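Local coordinates for possible transcriptional regulatory arsR-family protein (PDB 3GW2) that probably binds DNA through a winged helix-turn-helix domain of the ArsR type and probably forms part of a regulatory network coordinating tolerance to the antitubercular drug bedaquiline, at residues A21-L31 against N58-V68; L31-E42 against R71-I81. All coordinates share one frame; numbering follows the deposited sequence.

Overall arrangement
From the N terminus, helix 11-22 ends in a short loop and helix 27-34 follows. Interaction 1 closes the first long loop: residues 58-68, the end of helix 52-64 and the turn into strand 68-73, return to 21-31, with the helix-turn-helix of 41-64 largely enclosed between them. Before that loop closes the chain has already passed 31-42, which pairs with the later hairpin 71-81 in interaction 2, so the two contacts cross instead of nesting. They share L31 and helix 27-34, their centres about 13 Å apart. Together they bind the helical core to the hairpin, and Y79 packs against L59 and V68 where they meet.

Interaction 1 (A21-L31 against N58-V68); sequences ALANGRRLQIL and NLQALKSGGLV
L62 enters as a knob among A21, R27, I30 and L31, the dense, apolar part of the contact. Its CD1 branch lies 3.6 Å from I30 CG2, while its CD2 branch meets the aliphatic stem of R27, 3.7 Å from R27 CG. Leucine suits this place because its fork can fill two sides of one hole. Beside it, A21 CB comes within 3.7 Å of L67 CD1 and also rests on the backbone of A61 and G65; A21 and G65, a methyl and no side chain, let the two backbones come close. L31 closes the inner side against L62, L67 and V68, where F90 of helix 84-98 adds cover.

Toward solvent the contact turns polar: R27, N24 and A61 are partly exposed, though N58 is buried. R27 CG stands anti to the backbone N (chi1 172°) and the chain bends at chi3, which carries the guanidinium back across the end of helix 11-22. N24 CB covers one face of this group and A61 CB the other. R27 NE gives an almost straight bond to A21 O, 2.8 Å away and in the guanidinium plane, and R27 NH2 bonds to K20 O. R27 NH1 reaches N58 OD1 at 3.0 Å, in the amide's carbonyl plane, although the two flat groups are turned 56° apart. N24 OD1 caps helix 27-34 by accepting from R27 N.

All three side-chain nitrogens of R27 thus donate to carbonyl oxygens, one on the N58 amide and two at the C-terminal end of helix 11-22, whose dipole would be expected to stabilise the charge.

Interaction 2 (L31-E42 against R71-I81); sequences LDLLAQGERAVE and RREGTRQYYRI
The E38 carboxylate meets the R71 guanidinium at its edge, side-on: R71 NH2 bonds to E38 OE1 at 2.7 Å and R71 NE to E38 OE2 at 3.1 Å, yet the two planes are turned 46° apart. Over one face of the guanidinium lies Y78 CD2, 3.7 Å above the R71 plane and offset toward the rim. E73 OE2 takes R71 NH1 at 2.8 Å, completing a salt-bridge network in which arginine suits the middle place because its planar edge can serve two carboxylates. Y79, on the other face of the sheet, meets V41 CG2 at its ring edge.

Backbone pairing sets this register. R39 and Y79 form an antiparallel hydrogen-bonded pair, A40 and Y78 a non-hydrogen-bonded one, and V41 N then donates to Q77 O at 3.0 Å, just where helix 41-48 begins. The methyl of A40 lies against the Y78 ring, A40 CB 3.7 Å from Y78 CE1. Farther along, I81 CG1 stands anti to the carbonyl carbon (chi1 -78°), sending CD1 towards L31 O and A35. E42 OE1 and R76 NH1 form an exposed salt bridge, 2.7 Å, whose hydrogen bond is weak because it is strongly bent.

Strand 39-40 thus edges the hairpin, the wing of the winged-helix fold. V41 touches L59 of helix 52-64, L34 packs on I44 of helix 41-48, and I81 meets V86 of helix 84-98.

Interaction 1 (A21-L31 against N58-V68)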
loop_
_atom_site.group_PDB
_atom_site.type_symbol
_atom_site.label_atom_id
_atom_site.label_comp_id
_atom_site.label_asym_id
_atom_site.label_seq_id
_atom_site.Cartn_x
_atom_site.Cartn_y
_atom_site.Cartn_z
ATOM N N ALA A 21 -6.050 2.096 -0.545
ATOM C CA ALA A 21 -6.111 3.344 0.232
ATOM C C ALA A 21 -4.870 4.205 0.038
ATOM O O ALA A 21 -4.967 5.433 -0.000
ATOM C CB ALA A 21 -6.312 3.050 1.714
ATOM N N LEU A 22 -3.710 3.556 -0.084
ATOM C CA LEU A 22 -2.437 4.254 -0.202
ATOM C C LEU A 22 -2.159 4.718 -1.620
ATOM O O LEU A 22 -1.256 5.514 -1.848
ATOM C CB LEU A 22 -1.282 3.353 0.281
ATOM C CG LEU A 22 -1.115 3.075 1.780
ATOM C CD1 LEU A 22 -0.068 1.962 2.049
ATOM C CD2 LEU A 22 -0.756 4.338 2.554
ATOM N N ALA A 23 -2.946 4.226 -2.571
ATOM C CA ALA A 23 -2.631 4.358 -3.996
ATOM C C ALA A 23 -3.025 5.701 -4.616
ATOM O O ALA A 23 -3.404 5.750 -5.773
ATOM C CB ALA A 23 -3.266 3.206 -4.790
ATOM N N ASN A 24 -2.931 6.778 -3.846
ATOM C CA ASN A 24 -3.252 8.105 -4.341
ATOM C C ASN A 24 -2.365 9.109 -3.623
ATOM O O ASN A 24 -2.459 9.268 -2.403
ATOM C CB ASN A 24 -4.744 8.402 -4.128
ATOM C CG ASN A 24 -5.168 9.751 -4.693
ATOM O OD1 ASN A 24 -4.745 10.800 -4.209
ATOM N ND2 ASN A 24 -6.013 9.727 -5.712
ATOM N N GLY A 25 -1.500 9.778 -4.379
ATOM C CA GLY A 25 -0.473 10.639 -3.791
ATOM C C GLY A 25 -1.020 11.800 -2.996
ATOM O O GLY A 25 -0.499 12.155 -1.926
ATOM N N ARG A 26 -2.088 12.387 -3.516
ATOM C CA ARG A 26 -2.742 13.507 -2.869
ATOM C C ARG A 26 -3.513 13.073 -1.629
ATOM O O ARG A 26 -3.527 13.775 -0.625
ATOM C CB ARG A 26 -3.649 14.235 -3.865
ATOM C CG ARG A 26 -3.882 15.667 -3.495
ATOM C CD ARG A 26 -5.019 16.259 -4.279
ATOM N NE ARG A 26 -5.330 17.590 -3.778
ATOM C CZ ARG A 26 -6.352 18.329 -4.188
ATOM N NH1 ARG A 26 -7.190 17.866 -5.109
ATOM N NH2 ARG A 26 -6.540 19.534 -3.665
ATOM N N ARG A 27 -4.127 11.896 -1.684
ATOM C CA ARG A 27 -4.755 11.291 -0.500
ATOM C C ARG A 27 -3.770 11.061 0.667
ATOM O O ARG A 27 -4.147 11.136 1.852
ATOM C CB ARG A 27 -5.454 9.994 -0.923
ATOM C CG ARG A 27 -6.004 9.133 0.190
ATOM C CD ARG A 27 -7.188 8.319 -0.302
ATOM N NE ARG A 27 -6.809 7.194 -1.150
ATOM C CZ ARG A 27 -7.299 6.949 -2.364
ATOM N NH1 ARG A 27 -8.203 7.747 -2.909
ATOM N NH2 ARG A 27 -6.887 5.883 -3.040
ATOM N N LEU A 28 -2.503 10.806 0.344
ATOM C CA LEU A 28 -1.466 10.615 1.369
ATOM C C LEU A 28 -1.144 11.889 2.184
ATOM O O LEU A 28 -0.635 11.813 3.313
ATOM C CB LEU A 28 -0.198 10.068 0.719
ATOM C CG LEU A 28 -0.050 8.544 0.522
ATOM C CD1 LEU A 28 -1.378 7.832 0.436
ATOM C CD2 LEU A 28 0.771 8.274 -0.704
ATOM N N GLN A 29 -1.422 13.050 1.600
ATOM C CA GLN A 29 -1.308 14.329 2.312
ATOM C C GLN A 29 -2.179 14.338 3.558
ATOM O O GLN A 29 -1.764 14.824 4.603
ATOM C CB GLN A 29 -1.686 15.499 1.402
ATOM C CG GLN A 29 -0.754 15.654 0.212
ATOM C CD GLN A 29 -1.138 16.801 -0.698
ATOM O OE1 GLN A 29 -0.762 16.823 -1.872
ATOM N NE2 GLN A 29 -1.872 17.764 -0.164
ATOM N N ILE A 30 -3.370 13.763 3.449
ATOM C CA ILE A 30 -4.263 13.610 4.597
ATOM C C ILE A 30 -3.577 12.888 5.742
ATOM O O ILE A 30 -3.684 13.298 6.896
ATOM C CB ILE A 30 -5.574 12.877 4.220
ATOM C CG1 ILE A 30 -6.413 13.745 3.257
ATOM C CG2 ILE A 30 -6.371 12.542 5.487
ATOM C CD1 ILE A 30 -7.610 13.027 2.604
ATOM N N LEU A 31 -2.847 11.824 5.419
ATOM C CA LEU A 31 -2.142 11.040 6.439
ATOM C C LEU A 31 -1.065 11.851 7.139
ATOM O O LEU A 31 -0.962 11.815 8.366
ATOM C CB LEU A 31 -1.589 9.733 5.841
ATOM C CG LEU A 31 -2.637 8.686 5.463
ATOM C CD1 LEU A 31 -1.968 7.460 4.853
ATOM C CD2 LEU A 31 -3.474 8.276 6.676
ATOM N N ASN A 58 -11.914 10.792 -0.313
ATOM C CA ASN A 58 -10.581 10.319 0.027
ATOM C C ASN A 58 -10.520 9.774 1.463
ATOM O O ASN A 58 -9.827 8.792 1.719
ATOM C CB ASN A 58 -9.539 11.427 -0.139
ATOM C CG ASN A 58 -9.070 11.582 -1.568
ATOM O OD1 ASN A 58 -8.841 10.601 -2.266
ATOM N ND2 ASN A 58 -8.906 12.824 -2.005
ATOM N N LEU A 59 -11.233 10.424 2.389
ATOM C CA LEU A 59 -11.314 9.927 3.772
ATOM C C LEU A 59 -12.005 8.555 3.872
ATOM O O LEU A 59 -11.552 7.679 4.606
ATOM C CB LEU A 59 -11.968 10.971 4.685
ATOM C CG LEU A 59 -11.057 12.173 4.965
ATOM C CD1 LEU A 59 -11.854 13.389 5.424
ATOM C CD2 LEU A 59 -9.963 11.805 5.991
ATOM N N GLN A 60 -13.090 8.376 3.122
ATOM C CA GLN A 60 -13.722 7.063 2.957
ATOM C C GLN A 60 -12.760 6.012 2.410
ATOM O O GLN A 60 -12.743 4.872 2.894
ATOM C CB GLN A 60 -14.934 7.155 2.033
ATOM C CG GLN A 60 -16.262 7.139 2.749
ATOM C CD GLN A 60 -16.458 8.299 3.702
ATOM O OE1 GLN A 60 -16.360 8.133 4.924
ATOM N NE2 GLN A 60 -16.749 9.482 3.157
ATOM N N ALA A 61 -11.962 6.393 1.414
ATOM C CA ALA A 61 -10.966 5.493 0.846
ATOM C C ALA A 61 -9.948 5.069 1.897
ATOM O O ALA A 61 -9.610 3.889 1.994
ATOM C CB ALA A 61 -10.280 6.120 -0.360
ATOM N N LEU A 62 -9.470 6.025 2.693
ATOM C CA LEU A 62 -8.572 5.723 3.818
ATOM C C LEU A 62 -9.214 4.810 4.859
ATOM O O LEU A 62 -8.576 3.872 5.355
ATOM C CB LEU A 62 -8.039 7.005 4.461
ATOM C CG LEU A 62 -7.106 7.825 3.558
ATOM C CD1 LEU A 62 -6.833 9.176 4.201
ATOM C CD2 LEU A 62 -5.804 7.064 3.283
ATOM N N LYS A 63 -10.478 5.078 5.172
ATOM C CA LYS A 63 -11.242 4.287 6.146
ATOM C C LYS A 63 -11.446 2.832 5.694
ATOM O O LYS A 63 -11.290 1.912 6.495
ATOM C CB LYS A 63 -12.588 4.958 6.400
ATOM C CG LYS A 63 -13.287 4.580 7.710
ATOM C CD LYS A 63 -14.621 5.318 7.753
ATOM C CE LYS A 63 -15.434 5.036 9.015
ATOM N NZ LYS A 63 -15.989 3.652 9.053
ATOM N N SER A 64 -11.776 2.620 4.418
ATOM C CA SER A 64 -11.956 1.262 3.877
ATOM C C SER A 64 -10.667 0.451 3.928
ATOM O O SER A 64 -10.703 -0.768 3.983
ATOM C CB SER A 64 -12.456 1.304 2.433
ATOM O OG SER A 64 -13.653 2.057 2.332
ATOM N N GLY A 65 -9.530 1.140 3.895
ATOM C CA GLY A 65 -8.241 0.485 4.009
ATOM C C GLY A 65 -7.778 0.350 5.448
ATOM O O GLY A 65 -6.666 -0.116 5.701
ATOM N N GLY A 66 -8.627 0.761 6.393
ATOM C CA GLY A 66 -8.341 0.600 7.810
ATOM C C GLY A 66 -7.314 1.572 8.358
ATOM O O GLY A 66 -6.788 1.364 9.459
ATOM N N LEU A 67 -7.061 2.651 7.619
ATOM C CA LEU A 67 -5.951 3.554 7.913
ATOM C C LEU A 67 -6.349 4.741 8.795
ATOM O O LEU A 67 -5.500 5.345 9.455
ATOM C CB LEU A 67 -5.303 4.055 6.615
ATOM C CG LEU A 67 -4.643 3.023 5.691
ATOM C CD1 LEU A 67 -3.942 3.722 4.539
ATOM C CD2 LEU A 67 -3.667 2.115 6.438
ATOM N N VAL A 68 -7.635 5.078 8.785
ATOM C CA VAL A 68 -8.170 6.125 9.651
ATOM C C VAL A 68 -9.445 5.632 10.350
ATOM O O VAL A 68 -10.089 4.682 9.885
ATOM C CB VAL A 68 -8.472 7.440 8.875
ATOM C CG1 VAL A 68 -7.182 8.075 8.331
ATOM C CG2 VAL A 68 -9.493 7.213 7.749
#

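Interaction 2 (L31-E42 against R71-I81)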
loop_
_atom_site.group_PDB
_atom_site.type_symbol
_atom_site.label_atom_id
_atom_site.label_comp_id
_atom_site.label_asym_id
_atom_site.label_seq_id
_atom_site.Cartn_x
_atom_site.Cartn_y
_atom_site.Cartn_z
ATOM N N LEU A 31 -2.847 11.824 5.419
ATOM C CA LEU A 31 -2.142 11.040 6.439
ATOM C C LEU A 31 -1.065 11.851 7.139
ATOM O O LEU A 31 -0.962 11.815 8.366
ATOM C CB LEU A 31 -1.589 9.733 5.841
ATOM C CG LEU A 31 -2.637 8.686 5.463
ATOM C CD1 LEU A 31 -1.968 7.460 4.853
ATOM C CD2 LEU A 31 -3.474 8.276 6.676
ATOM N N ASP A 32 -0.289 12.617 6.373
ATOM C CA ASP A 32 0.710 13.525 6.960
ATOM C C ASP A 32 0.067 14.564 7.852
ATOM O O ASP A 32 0.600 14.902 8.910
ATOM C CB ASP A 32 1.539 14.216 5.876
ATOM C CG ASP A 32 2.915 13.605 5.727
ATOM O OD1 ASP A 32 3.657 13.515 6.733
ATOM O OD2 ASP A 32 3.272 13.208 4.603
ATOM N N LEU A 33 -1.100 15.046 7.435
ATOM C CA LEU A 33 -1.833 16.047 8.194
ATOM C C LEU A 33 -2.354 15.511 9.527
ATOM O O LEU A 33 -2.307 16.208 10.544
ATOM C CB LEU A 33 -2.988 16.607 7.362
ATOM C CG LEU A 33 -3.733 17.780 7.977
ATOM C CD1 LEU A 33 -2.873 19.052 7.990
ATOM C CD2 LEU A 33 -5.029 18.001 7.231
ATOM N N LEU A 34 -2.848 14.277 9.516
ATOM C CA LEU A 34 -3.408 13.672 10.720
ATOM C C LEU A 34 -2.328 13.109 11.644
ATOM O O LEU A 34 -2.615 12.714 12.767
ATOM C CB LEU A 34 -4.402 12.567 10.341
ATOM C CG LEU A 34 -5.664 12.972 9.568
ATOM C CD1 LEU A 34 -6.463 11.744 9.262
ATOM C CD2 LEU A 34 -6.492 13.972 10.358
ATOM N N ALA A 35 -1.092 13.078 11.157
ATOM C CA ALA A 35 0.010 12.415 11.838
ATOM C C ALA A 35 0.930 13.438 12.435
ATOM O O ALA A 35 1.778 13.971 11.730
ATOM C CB ALA A 35 0.794 11.522 10.846
ATOM N N GLN A 36 0.748 13.752 13.718
ATOM C CA GLN A 36 -0.386 13.244 14.491
ATOM C C GLN A 36 -1.319 14.369 15.021
ATOM O O GLN A 36 -0.900 15.509 15.301
ATOM C CB GLN A 36 0.095 12.290 15.594
ATOM C CG GLN A 36 -1.004 11.518 16.346
ATOM C CD GLN A 36 -1.514 10.270 15.635
ATOM O OE1 GLN A 36 -0.741 9.486 15.061
ATOM N NE2 GLN A 36 -2.826 10.057 15.705
ATOM N N GLY A 37 -2.592 14.013 15.152
ATOM C CA GLY A 37 -3.605 14.871 15.719
ATOM C C GLY A 37 -4.832 14.765 14.843
ATOM O O GLY A 37 -4.787 15.115 13.663
ATOM N N GLU A 38 -5.915 14.263 15.427
ATOM C CA GLU A 38 -7.206 14.165 14.761
ATOM C C GLU A 38 -7.698 15.528 14.250
ATOM O O GLU A 38 -7.463 16.553 14.883
ATOM C CB GLU A 38 -8.204 13.515 15.719
ATOM C CG GLU A 38 -9.620 14.018 15.644
ATOM C CD GLU A 38 -10.454 13.572 16.825
ATOM O OE1 GLU A 38 -10.775 14.417 17.682
ATOM O OE2 GLU A 38 -10.805 12.383 16.890
ATOM N N ARG A 39 -8.349 15.542 13.086
ATOM C CA ARG A 39 -8.908 16.796 12.557
ATOM C C ARG A 39 -10.291 16.579 11.951
ATOM O O ARG A 39 -10.628 15.465 11.548
ATOM C CB ARG A 39 -7.930 17.472 11.565
ATOM C CG ARG A 39 -6.469 17.561 12.111
ATOM C CD ARG A 39 -5.717 18.882 11.871
ATOM N NE ARG A 39 -6.535 20.082 12.047
ATOM C CZ ARG A 39 -6.130 21.321 11.752
ATOM N NH1 ARG A 39 -4.918 21.531 11.263
ATOM N NH2 ARG A 39 -6.939 22.356 11.943
ATOM N N ALA A 40 -11.096 17.642 11.927
ATOM C CA ALA A 40 -12.417 17.623 11.294
ATOM C C ALA A 40 -12.276 17.588 9.775
ATOM O O ALA A 40 -11.305 18.091 9.233
ATOM C CB ALA A 40 -13.254 18.848 11.724
ATOM N N VAL A 41 -13.263 17.006 9.098
ATOM C CA VAL A 41 -13.299 16.936 7.631
ATOM C C VAL A 41 -13.079 18.322 6.993
ATOM O O VAL A 41 -12.283 18.464 6.043
ATOM C CB VAL A 41 -14.657 16.353 7.139
ATOM C CG1 VAL A 41 -14.732 16.322 5.611
ATOM C CG2 VAL A 41 -14.873 14.964 7.719
ATOM N N GLU A 42 -13.798 19.325 7.516
ATOM C CA GLU A 42 -13.733 20.701 7.011
ATOM C C GLU A 42 -12.286 21.189 7.027
ATOM O O GLU A 42 -11.778 21.736 6.034
ATOM C CB GLU A 42 -14.601 21.628 7.884
ATOM C CG GLU A 42 -15.481 22.582 7.098
ATOM C CD GLU A 42 -15.975 23.781 7.930
ATOM O OE1 GLU A 42 -16.468 23.582 9.075
ATOM O OE2 GLU A 42 -15.864 24.933 7.432
ATOM N N ARG A 71 -15.222 9.732 14.038
ATOM C CA ARG A 71 -16.273 9.916 15.023
ATOM C C ARG A 71 -17.096 11.130 14.641
ATOM O O ARG A 71 -16.588 12.070 14.021
ATOM C CB ARG A 71 -15.705 10.058 16.439
ATOM C CG ARG A 71 -14.794 11.243 16.643
ATOM C CD ARG A 71 -14.322 11.358 18.087
ATOM N NE ARG A 71 -13.552 12.590 18.231
ATOM C CZ ARG A 71 -14.073 13.765 18.597
ATOM N NH1 ARG A 71 -15.373 13.876 18.888
ATOM N NH2 ARG A 71 -13.286 14.829 18.673
ATOM N N ARG A 72 -18.373 11.084 14.995
ATOM C CA ARG A 72 -19.326 12.142 14.693
ATOM C C ARG A 72 -19.557 12.961 15.966
ATOM O O ARG A 72 -19.897 12.402 17.010
ATOM C CB ARG A 72 -20.638 11.504 14.214
ATOM C CG ARG A 72 -21.742 12.472 13.767
ATOM C CD ARG A 72 -21.774 12.650 12.255
ATOM N NE ARG A 72 -21.717 11.369 11.548
ATOM C CZ ARG A 72 -21.748 11.237 10.223
ATOM N NH1 ARG A 72 -21.846 12.308 9.440
ATOM N NH2 ARG A 72 -21.682 10.027 9.675
ATOM N N GLU A 73 -19.341 14.273 15.885
ATOM C CA GLU A 73 -19.614 15.175 17.010
ATOM C C GLU A 73 -20.395 16.392 16.525
ATOM O O GLU A 73 -19.827 17.323 15.946
ATOM C CB GLU A 73 -18.322 15.596 17.724
ATOM C CG GLU A 73 -18.537 16.532 18.908
ATOM C CD GLU A 73 -17.236 17.020 19.535
ATOM O OE1 GLU A 73 -17.005 18.255 19.534
ATOM O OE2 GLU A 73 -16.448 16.173 20.034
ATOM N N GLY A 74 -21.704 16.372 16.762
ATOM C CA GLY A 74 -22.601 17.411 16.262
ATOM C C GLY A 74 -22.758 17.282 14.763
ATOM O O GLY A 74 -23.019 16.192 14.247
ATOM N N THR A 75 -22.572 18.398 14.067
ATOM C CA THR A 75 -22.657 18.446 12.605
ATOM C C THR A 75 -21.296 18.162 11.934
ATOM O O THR A 75 -21.158 18.249 10.706
ATOM C CB THR A 75 -23.248 19.807 12.139
ATOM O OG1 THR A 75 -23.162 19.919 10.711
ATOM C CG2 THR A 75 -22.511 20.981 12.794
ATOM N N ARG A 76 -20.305 17.795 12.749
ATOM C CA ARG A 76 -18.932 17.571 12.283
ATOM C C ARG A 76 -18.535 16.117 12.397
ATOM O O ARG A 76 -19.148 15.356 13.147
ATOM C CB ARG A 76 -17.947 18.422 13.083
ATOM C CG ARG A 76 -18.404 19.851 13.248
ATOM C CD ARG A 76 -17.251 20.827 13.341
ATOM N NE ARG A 76 -17.708 22.176 13.011
ATOM C CZ ARG A 76 -17.889 22.618 11.766
ATOM N NH1 ARG A 76 -17.641 21.821 10.724
ATOM N NH2 ARG A 76 -18.319 23.858 11.557
ATOM N N GLN A 77 -17.497 15.750 11.649
ATOM C CA GLN A 77 -16.921 14.427 11.683
ATOM C C GLN A 77 -15.405 14.595 11.859
ATOM O O GLN A 77 -14.767 15.392 11.155
ATOM C CB GLN A 77 -17.225 13.730 10.363
ATOM C CG GLN A 77 -17.770 12.329 10.477
ATOM C CD GLN A 77 -17.895 11.650 9.124
ATOM O OE1 GLN A 77 -17.699 12.276 8.076
ATOM N NE2 GLN A 77 -18.208 10.363 9.140
ATOM N N TYR A 78 -14.835 13.865 12.804
ATOM C CA TYR A 78 -13.408 13.942 13.095
ATOM C C TYR A 78 -12.726 12.635 12.709
ATOM O O TYR A 78 -13.174 11.551 13.085
ATOM C CB TYR A 78 -13.166 14.263 14.579
ATOM C CG TYR A 78 -13.673 15.627 14.990
ATOM C CD1 TYR A 78 -12.827 16.737 14.995
ATOM C CD2 TYR A 78 -15.007 15.816 15.368
ATOM C CE1 TYR A 78 -13.296 18.006 15.367
ATOM C CE2 TYR A 78 -15.486 17.079 15.740
ATOM C CZ TYR A 78 -14.626 18.169 15.730
ATOM O OH TYR A 78 -15.096 19.418 16.094
ATOM N N TYR A 79 -11.641 12.747 11.959
ATOM C CA TYR A 79 -10.887 11.576 11.505
ATOM C C TYR A 79 -9.519 11.554 12.160
ATOM O O TYR A 79 -8.928 12.612 12.397
ATOM C CB TYR A 79 -10.694 11.614 9.987
ATOM C CG TYR A 79 -11.859 11.084 9.192
ATOM C CD1 TYR A 79 -11.844 9.777 8.709
ATOM C CD2 TYR A 79 -12.978 11.880 8.931
ATOM C CE1 TYR A 79 -12.906 9.263 7.971
ATOM C CE2 TYR A 79 -14.054 11.380 8.180
ATOM C CZ TYR A 79 -14.001 10.066 7.707
ATOM O OH TYR A 79 -15.030 9.542 6.963
ATOM N N ARG A 80 -9.027 10.359 12.448
ATOM C CA ARG A 80 -7.662 10.194 12.901
ATOM C C ARG A 80 -7.054 8.907 12.391
ATOM O O ARG A 80 -7.747 7.957 12.036
ATOM C CB ARG A 80 -7.545 10.230 14.428
ATOM C CG ARG A 80 -8.726 9.703 15.207
ATOM C CD ARG A 80 -8.972 8.233 15.058
ATOM N NE ARG A 80 -9.243 7.554 16.337
ATOM C CZ ARG A 80 -10.428 7.486 16.943
ATOM N NH1 ARG A 80 -11.503 8.095 16.454
ATOM N NH2 ARG A 80 -10.534 6.814 18.077
ATOM N N ILE A 81 -5.733 8.907 12.384
ATOM C CA ILE A 81 -4.933 7.719 12.110
ATOM C C ILE A 81 -5.357 6.610 13.066
ATOM O O ILE A 81 -5.444 6.831 14.265
ATOM C CB ILE A 81 -3.436 8.082 12.191
ATOM C CG1 ILE A 81 -3.066 8.803 10.882
ATOM C CG2 ILE A 81 -2.536 6.831 12.491
ATOM C CD1 ILE A 81 -1.695 9.389 10.868
HETATM O O HOH W 1 -4.376 11.385 13.985
HETATM O O HOH W 2 -16.292 18.843 9.721
#